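Local atomic coordinates of phosphodiesterase (Salpingoeca rosetta, PDB entry 7D7P), a protein that belongs to the phosphodiesterase family of the HD superfamily, with an all-helical fold that binds a zinc ion and a magnesium ion. Residues L182-L187 with V209-I214; N193-L198 with K204-V209; L77-Q82 with A138-A143. All coordinates share one frame; numbering follows the deposited sequence.

Contact 1. Residues L182-L187 with V209-I214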
# COMPACT_ATOMS: atom_id res chain seq x y z
N LEU A 182 5.07 -22.76 29.62
CA LEU A 182 4.37 -24.03 29.51
C LEU A 182 5.07 -24.98 28.54
O LEU A 182 4.97 -26.20 28.69
CB LEU A 182 2.92 -23.81 29.07
CG LEU A 182 2.02 -23.10 30.08
CD1 LEU A 182 0.61 -23.01 29.54
CD2 LEU A 182 2.04 -23.81 31.42
N ALA A 183 5.78 -24.43 27.54
CA ALA A 183 6.52 -25.28 26.62
C ALA A 183 7.53 -26.15 27.37
O ALA A 183 7.70 -27.33 27.06
CB ALA A 183 7.23 -24.43 25.57
N PHE A 184 8.20 -25.58 28.36
CA PHE A 184 9.20 -26.32 29.12
C PHE A 184 8.58 -27.12 30.26
O PHE A 184 9.11 -28.18 30.61
CB PHE A 184 10.27 -25.36 29.65
CG PHE A 184 11.17 -24.82 28.56
CD1 PHE A 184 12.25 -25.57 28.11
CD2 PHE A 184 10.93 -23.59 27.98
CE1 PHE A 184 13.07 -25.09 27.11
CE2 PHE A 184 11.74 -23.10 26.98
CZ PHE A 184 12.82 -23.85 26.54
N GLU A 185 7.47 -26.65 30.82
CA GLU A 185 6.75 -27.44 31.82
C GLU A 185 6.24 -28.74 31.21
O GLU A 185 6.27 -29.80 31.86
CB GLU A 185 5.60 -26.63 32.40
CG GLU A 185 5.22 -27.02 33.82
CD GLU A 185 6.22 -26.54 34.85
OE1 GLU A 185 6.79 -25.44 34.67
OE2 GLU A 185 6.43 -27.26 35.85
N ILE A 186 5.77 -28.68 29.96
CA ILE A 186 5.33 -29.89 29.27
C ILE A 186 6.53 -30.75 28.89
O ILE A 186 6.52 -31.97 29.06
CB ILE A 186 4.49 -29.52 28.04
CG1 ILE A 186 3.13 -28.96 28.46
CG2 ILE A 186 4.31 -30.73 27.12
CD1 ILE A 186 2.39 -28.28 27.33
N LEU A 187 7.58 -30.11 28.38
CA LEU A 187 8.72 -30.84 27.82
C LEU A 187 9.52 -31.54 28.91
O LEU A 187 9.87 -32.72 28.77
CB LEU A 187 9.61 -29.88 27.03
CG LEU A 187 10.72 -30.49 26.19
CD1 LEU A 187 10.12 -31.36 25.10
CD2 LEU A 187 11.60 -29.40 25.60
N VAL A 209 17.13 -20.95 22.03
CA VAL A 209 16.47 -20.78 20.75
C VAL A 209 14.95 -20.75 20.92
O VAL A 209 14.26 -19.92 20.33
CB VAL A 209 16.91 -21.88 19.77
CG1 VAL A 209 15.99 -21.92 18.56
CG2 VAL A 209 18.35 -21.66 19.33
N ILE A 210 14.42 -21.66 21.75
CA ILE A 210 12.97 -21.72 21.96
C ILE A 210 12.47 -20.44 22.62
O ILE A 210 11.46 -19.87 22.21
CB ILE A 210 12.60 -22.97 22.77
CG1 ILE A 210 12.80 -24.23 21.94
CG2 ILE A 210 11.16 -22.87 23.27
CD1 ILE A 210 12.70 -25.52 22.74
N ILE A 211 13.17 -19.98 23.66
CA ILE A 211 12.75 -18.78 24.38
C ILE A 211 12.75 -17.58 23.45
O ILE A 211 11.76 -16.85 23.34
CB ILE A 211 13.65 -18.54 25.61
CG1 ILE A 211 13.37 -19.59 26.69
CG2 ILE A 211 13.43 -17.13 26.16
CD1 ILE A 211 14.40 -19.59 27.82
N ASN A 212 13.87 -17.36 22.74
CA ASN A 212 13.99 -16.17 21.90
C ASN A 212 12.99 -16.20 20.76
O ASN A 212 12.42 -15.16 20.41
CB ASN A 212 15.42 -16.06 21.35
CG ASN A 212 15.63 -14.79 20.55
OD1 ASN A 212 15.56 -14.79 19.32
ND2 ASN A 212 15.89 -13.68 21.24
N CYS A 213 12.75 -17.37 20.16
CA CYS A 213 11.85 -17.42 19.01
C CYS A 213 10.40 -17.24 19.43
O CYS A 213 9.64 -16.54 18.75
CB CYS A 213 12.05 -18.73 18.25
SG CYS A 213 13.59 -18.76 17.28
N ILE A 214 9.99 -17.85 20.55
CA ILE A 214 8.61 -17.68 21.01
C ILE A 214 8.37 -16.24 21.47
O ILE A 214 7.32 -15.65 21.17
CB ILE A 214 8.29 -18.69 22.12
CG1 ILE A 214 8.18 -20.11 21.54
CG2 ILE A 214 6.99 -18.32 22.83
CD1 ILE A 214 7.93 -21.18 22.58

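Contact 2. Residues N193-L198 with K204-V209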
# COMPACT_ATOMS: atom_id res chain seq x y z
N ASN A 193 9.56 -36.16 27.89
CA ASN A 193 10.87 -35.57 27.66
C ASN A 193 11.47 -36.03 26.34
O ASN A 193 12.22 -37.02 26.30
CB ASN A 193 11.82 -35.90 28.82
CG ASN A 193 12.97 -34.93 28.91
OD1 ASN A 193 13.27 -34.21 27.95
ND2 ASN A 193 13.64 -34.90 30.05
N VAL A 194 11.16 -35.31 25.26
CA VAL A 194 11.71 -35.63 23.94
C VAL A 194 13.14 -35.17 23.77
O VAL A 194 13.80 -35.58 22.81
CB VAL A 194 10.81 -35.02 22.85
CG1 VAL A 194 11.20 -33.57 22.58
CG2 VAL A 194 10.86 -35.84 21.58
N VAL A 195 13.65 -34.33 24.67
CA VAL A 195 15.02 -33.84 24.61
C VAL A 195 15.89 -34.48 25.69
O VAL A 195 16.92 -33.94 26.06
CB VAL A 195 15.07 -32.31 24.69
CG1 VAL A 195 14.32 -31.69 23.52
CG2 VAL A 195 14.49 -31.82 26.02
N GLU A 196 15.48 -35.65 26.20
CA GLU A 196 16.19 -36.29 27.30
C GLU A 196 17.62 -36.67 26.94
O GLU A 196 18.46 -36.79 27.84
CB GLU A 196 15.43 -37.53 27.77
CG GLU A 196 15.28 -38.60 26.70
CD GLU A 196 14.42 -39.77 27.14
OE1 GLU A 196 14.15 -39.88 28.35
OE2 GLU A 196 14.02 -40.57 26.27
N ASN A 197 17.93 -36.87 25.66
CA ASN A 197 19.25 -37.34 25.26
C ASN A 197 20.21 -36.21 24.90
O ASN A 197 21.36 -36.50 24.53
CB ASN A 197 19.13 -38.31 24.08
CG ASN A 197 18.46 -39.61 24.46
OD1 ASN A 197 18.60 -40.08 25.59
ND2 ASN A 197 17.72 -40.19 23.53
N LEU A 198 19.79 -34.96 25.00
CA LEU A 198 20.69 -33.84 24.76
C LEU A 198 21.60 -33.62 25.97
O LEU A 198 21.20 -33.82 27.12
CB LEU A 198 19.90 -32.55 24.48
CG LEU A 198 19.35 -32.31 23.07
CD1 LEU A 198 18.26 -33.31 22.72
CD2 LEU A 198 18.84 -30.89 22.94
N LYS A 204 21.17 -26.15 26.52
CA LYS A 204 21.27 -24.71 26.75
C LYS A 204 21.01 -23.92 25.47
O LYS A 204 20.34 -22.88 25.50
CB LYS A 204 22.64 -24.37 27.33
CG LYS A 204 22.82 -24.76 28.79
CD LYS A 204 24.17 -24.32 29.33
CE LYS A 204 24.23 -22.82 29.54
NZ LYS A 204 23.33 -22.38 30.65
N ARG A 205 21.54 -24.40 24.34
CA ARG A 205 21.28 -23.72 23.08
C ARG A 205 19.83 -23.93 22.63
O ARG A 205 19.18 -22.99 22.17
CB ARG A 205 22.26 -24.22 22.01
CG ARG A 205 22.04 -23.63 20.63
CD ARG A 205 22.23 -22.12 20.62
NE ARG A 205 22.15 -21.57 19.27
CZ ARG A 205 22.23 -20.27 18.98
NH1 ARG A 205 22.39 -19.38 19.95
NH2 ARG A 205 22.14 -19.87 17.72
N LEU A 206 19.32 -25.15 22.79
CA LEU A 206 17.92 -25.42 22.46
C LEU A 206 16.97 -24.56 23.28
O LEU A 206 16.00 -24.01 22.75
CB LEU A 206 17.61 -26.90 22.67
CG LEU A 206 16.14 -27.30 22.50
CD1 LEU A 206 16.01 -28.43 21.49
CD2 LEU A 206 15.52 -27.71 23.83
N ARG A 207 17.25 -24.42 24.58
CA ARG A 207 16.40 -23.58 25.43
C ARG A 207 16.48 -22.12 25.01
O ARG A 207 15.45 -21.43 24.96
CB ARG A 207 16.82 -23.75 26.90
CG ARG A 207 16.08 -22.85 27.88
CD ARG A 207 16.12 -23.42 29.29
NE ARG A 207 15.65 -22.48 30.30
CZ ARG A 207 14.36 -22.26 30.58
NH1 ARG A 207 13.42 -22.91 29.91
NH2 ARG A 207 14.03 -21.38 31.51
N ALA A 208 17.68 -21.63 24.70
CA ALA A 208 17.83 -20.25 24.27
C ALA A 208 17.10 -19.99 22.95
O ALA A 208 16.50 -18.92 22.77
CB ALA A 208 19.31 -19.90 24.13
N VAL A 209 17.13 -20.95 22.03
CA VAL A 209 16.47 -20.78 20.75
C VAL A 209 14.95 -20.75 20.92
O VAL A 209 14.26 -19.92 20.33
CB VAL A 209 16.91 -21.88 19.77
CG1 VAL A 209 15.99 -21.92 18.56
CG2 VAL A 209 18.35 -21.66 19.33

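Contact 3. Residues L77-Q82 with A138-A143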
# COMPACT_ATOMS: atom_id res chain seq x y z
N LEU A 77 12.74 -34.95 8.75
CA LEU A 77 13.86 -34.06 9.02
C LEU A 77 15.00 -34.75 9.77
O LEU A 77 16.00 -34.09 10.07
CB LEU A 77 13.40 -32.83 9.80
CG LEU A 77 12.54 -31.84 9.00
CD1 LEU A 77 12.01 -30.73 9.89
CD2 LEU A 77 13.34 -31.27 7.84
N HIS A 78 14.85 -36.03 10.09
CA HIS A 78 15.86 -36.89 10.69
C HIS A 78 16.19 -36.54 12.14
O HIS A 78 17.18 -37.04 12.68
CB HIS A 78 17.16 -36.90 9.87
CG HIS A 78 16.96 -37.20 8.42
ND1 HIS A 78 16.52 -38.43 7.97
CD2 HIS A 78 17.13 -36.44 7.31
CE1 HIS A 78 16.43 -38.41 6.65
NE2 HIS A 78 16.80 -37.22 6.23
N VAL A 79 15.37 -35.72 12.80
CA VAL A 79 15.68 -35.34 14.18
C VAL A 79 15.41 -36.49 15.13
O VAL A 79 16.04 -36.57 16.20
CB VAL A 79 14.89 -34.08 14.58
CG1 VAL A 79 15.23 -32.92 13.66
CG2 VAL A 79 13.40 -34.35 14.58
N ILE A 80 14.50 -37.40 14.78
CA ILE A 80 14.23 -38.55 15.64
C ILE A 80 15.47 -39.43 15.76
O ILE A 80 15.87 -39.82 16.86
CB ILE A 80 13.02 -39.35 15.11
CG1 ILE A 80 11.74 -38.53 15.26
CG2 ILE A 80 12.89 -40.68 15.83
CD1 ILE A 80 10.49 -39.25 14.78
N GLU A 81 16.11 -39.73 14.63
CA GLU A 81 17.29 -40.59 14.67
C GLU A 81 18.53 -39.83 15.13
O GLU A 81 19.41 -40.43 15.76
CB GLU A 81 17.53 -41.23 13.31
CG GLU A 81 17.89 -40.27 12.20
CD GLU A 81 18.02 -40.96 10.85
OE1 GLU A 81 17.25 -41.92 10.60
OE2 GLU A 81 18.89 -40.56 10.05
N GLN A 82 18.61 -38.52 14.86
CA GLN A 82 19.78 -37.76 15.26
C GLN A 82 19.87 -37.59 16.78
O GLN A 82 20.96 -37.45 17.32
CB GLN A 82 19.78 -36.38 14.59
CG GLN A 82 20.21 -36.40 13.13
CD GLN A 82 21.69 -36.69 12.95
OE1 GLN A 82 22.53 -36.16 13.68
NE2 GLN A 82 22.01 -37.54 11.98
N ALA A 138 14.93 -27.57 18.06
CA ALA A 138 14.34 -26.49 18.84
C ALA A 138 13.27 -25.73 18.07
O ALA A 138 12.28 -25.28 18.66
CB ALA A 138 15.44 -25.52 19.30
N MET A 139 13.45 -25.57 16.75
CA MET A 139 12.46 -24.84 15.97
C MET A 139 11.15 -25.63 15.86
O MET A 139 10.07 -25.03 15.84
CB MET A 139 13.02 -24.52 14.58
CG MET A 139 14.14 -23.50 14.61
SD MET A 139 13.63 -21.93 15.34
CE MET A 139 12.50 -21.34 14.09
N LEU A 140 11.24 -26.96 15.78
CA LEU A 140 10.03 -27.78 15.72
C LEU A 140 9.25 -27.70 17.03
O LEU A 140 8.02 -27.58 17.01
CB LEU A 140 10.39 -29.23 15.40
CG LEU A 140 11.15 -29.50 14.10
CD1 LEU A 140 11.22 -31.00 13.81
CD2 LEU A 140 10.50 -28.76 12.94
N ILE A 141 9.95 -27.77 18.17
CA ILE A 141 9.27 -27.68 19.46
C ILE A 141 8.69 -26.29 19.67
O ILE A 141 7.55 -26.14 20.12
CB ILE A 141 10.25 -28.06 20.59
CG1 ILE A 141 10.70 -29.51 20.45
CG2 ILE A 141 9.61 -27.82 21.96
CD1 ILE A 141 11.81 -29.90 21.40
N ALA A 142 9.45 -25.25 19.33
CA ALA A 142 8.98 -23.88 19.54
C ALA A 142 7.74 -23.59 18.70
O ALA A 142 6.80 -22.95 19.18
CB ALA A 142 10.09 -22.89 19.21
N ALA A 143 7.72 -24.05 17.45
CA ALA A 143 6.59 -23.76 16.57
C ALA A 143 5.31 -24.40 17.09
O ALA A 143 4.24 -23.77 17.07
CB ALA A 143 6.89 -24.26 15.15

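Contact 1. Residues L182-L187 with V209-I214
Phe184 reaches across from helix 174-187 and sets the far end of its ring against two consecutive isoleucines of helix 200-215. Its CE2 atom lies 3.8 Å from CG2 of Ile210 and 3.9 Å from CG1 of Ile211, and both isoleucines meet the ring obliquely. The Phe184 and Ile210 side chains meet nearly head-on, while that of Ile211 lies roughly perpendicular to Phe184; Ile210 CG2 and Ile211 CG1 lie on opposite sides of the ring plane, so its end is held between them. In Ile210 CG1 is anti to the carbonyl carbon (chi1 -70°), a rotation that turns CG2 toward the ring. One turn further along, CD1 of Ile214 comes within 4.5 Å of CB of Ala183, a looser touch. No hydrogen bond crosses the contact; the ring of Phe184 also makes a cation-pi interaction with Arg207. The axes of the two short segments stay 11.5 Å apart at closest approach and make an angle of 146°, a spacing bridged mainly by the ring of Phe184. This is roughly antiparallel helix packing in the all-helical phosphodiesterase domain, and the side chain of Ile214 lies about 7 Å from the bound magnesium ion.

Contact 2. Residues N193-L198 with K204-V209
Leu206 meets two residues of the loop before its own helix, Val195 and Leu198, through its two terminal methyls. CD1 of Leu206 lies 4.0 Å from CD2 of Leu198, and CD2 of Leu206 lies 4.2 Å from CG1 of Val195. The leucine is extended from the helix with CG anti to the backbone N (chi1 174°), while its chi2 of 126° departs from the usual staggered values; with this rotation both methyls meet the loop, CD1 at Leu198 and Val195, CD2 at Val195. That valine methyl also lies 4.2 Å from CD1 of Leu206 and so bears on both branches. The Leu198 side chain lies roughly perpendicular to that of Leu206, and its CD2 also comes near CB of Leu206, at 4.2 Å. The segment 193-198 is built from two overlapping type I beta turns, Asn193 to Glu196 and Val195 to Leu198, which bring Val195 and Leu198 to the helix side; it forms part of the connection between helices 174-187 and 200-215 of the phosphodiesterase domain. Within the first turn, OD1 of Asn193 accepts a weak hydrogen bond from the backbone N of Val195, bent to 133° at the hydrogen. The backbone N of Leu198 is hydrogen-bonded to O of Val195, closing the second turn. Val195 packs on Ile141 and Leu206 on Val134 and Ala138 of helix 133-145, while Glu196 forms a salt bridge with Lys89.

Contact 3. Residues L77-Q82 with A138-A143
The segment 77-82 passes from the end of one helix into the short helix 79-82 through His78, whose positive phi of 70° and two bonds back into the preceding turn make a Schellman motif, while the same residue takes the N-cap position of the next helix. On either side of this corner, Leu77 and Val79 direct their side chains at Leu140 of helix 133-145; the closest pair of CA atoms is that of Val79 and Leu140, 9.6 Å apart. CD1 of Leu77 approaches both terminal methyls of Leu140, at 3.9 Å from CD2 and 4.0 Å from CD1, and the two leucine side chains meet at a slant. Val79 arrives differently: its CG2 and CD1 of Leu140 reach toward each other tip to tip, 4.1 Å apart. That CG2 branch lies between the backbone N and the carbonyl carbon of Val79, while CG1 is anti to the carbonyl carbon (chi1 -59°). The CD1 methyl of Leu140 is thus touched by both residues of the corner, and its CD2 by Leu77. Around the contact, Val73 and Phe74 of helix 63-76 also pack on Leu140, as does Leu116 of helix 109-126, and Tyr120 of that helix meets Leu77. All three side chains that touch are buried and aliphatic. Cohesion here therefore probably rests on methyl-to-methyl packing and the exclusion of water, and residues 77-82 and 138-143 meet through shape, without a hydrogen bond between them.

How the contacts relate
In sequence, both segments of contact 3 precede those of contacts 1 and 2, and contact 2, opening after 182-187, ends on Val209, where the second segment of contact 1 begins. The centres of contacts 1 and 2 lie about 10 Å apart, as do those of 2 and 3, while 1 and 3 are about 13 Å apart. Contacts 1 and 2 share helix 200-215, and CD1 of Leu187 packs 3.5 Å from CG1 of Val194. Helix 133-145 lies against both: Ile210 CG1 is 3.5 Å from Ala138 O, and Val195 CG1 is 3.7 Å from Ile141 CD1. Largely apolar packing round these helices joins the three, and helix 133-145 leads toward the zinc ligands His146 and Asp147.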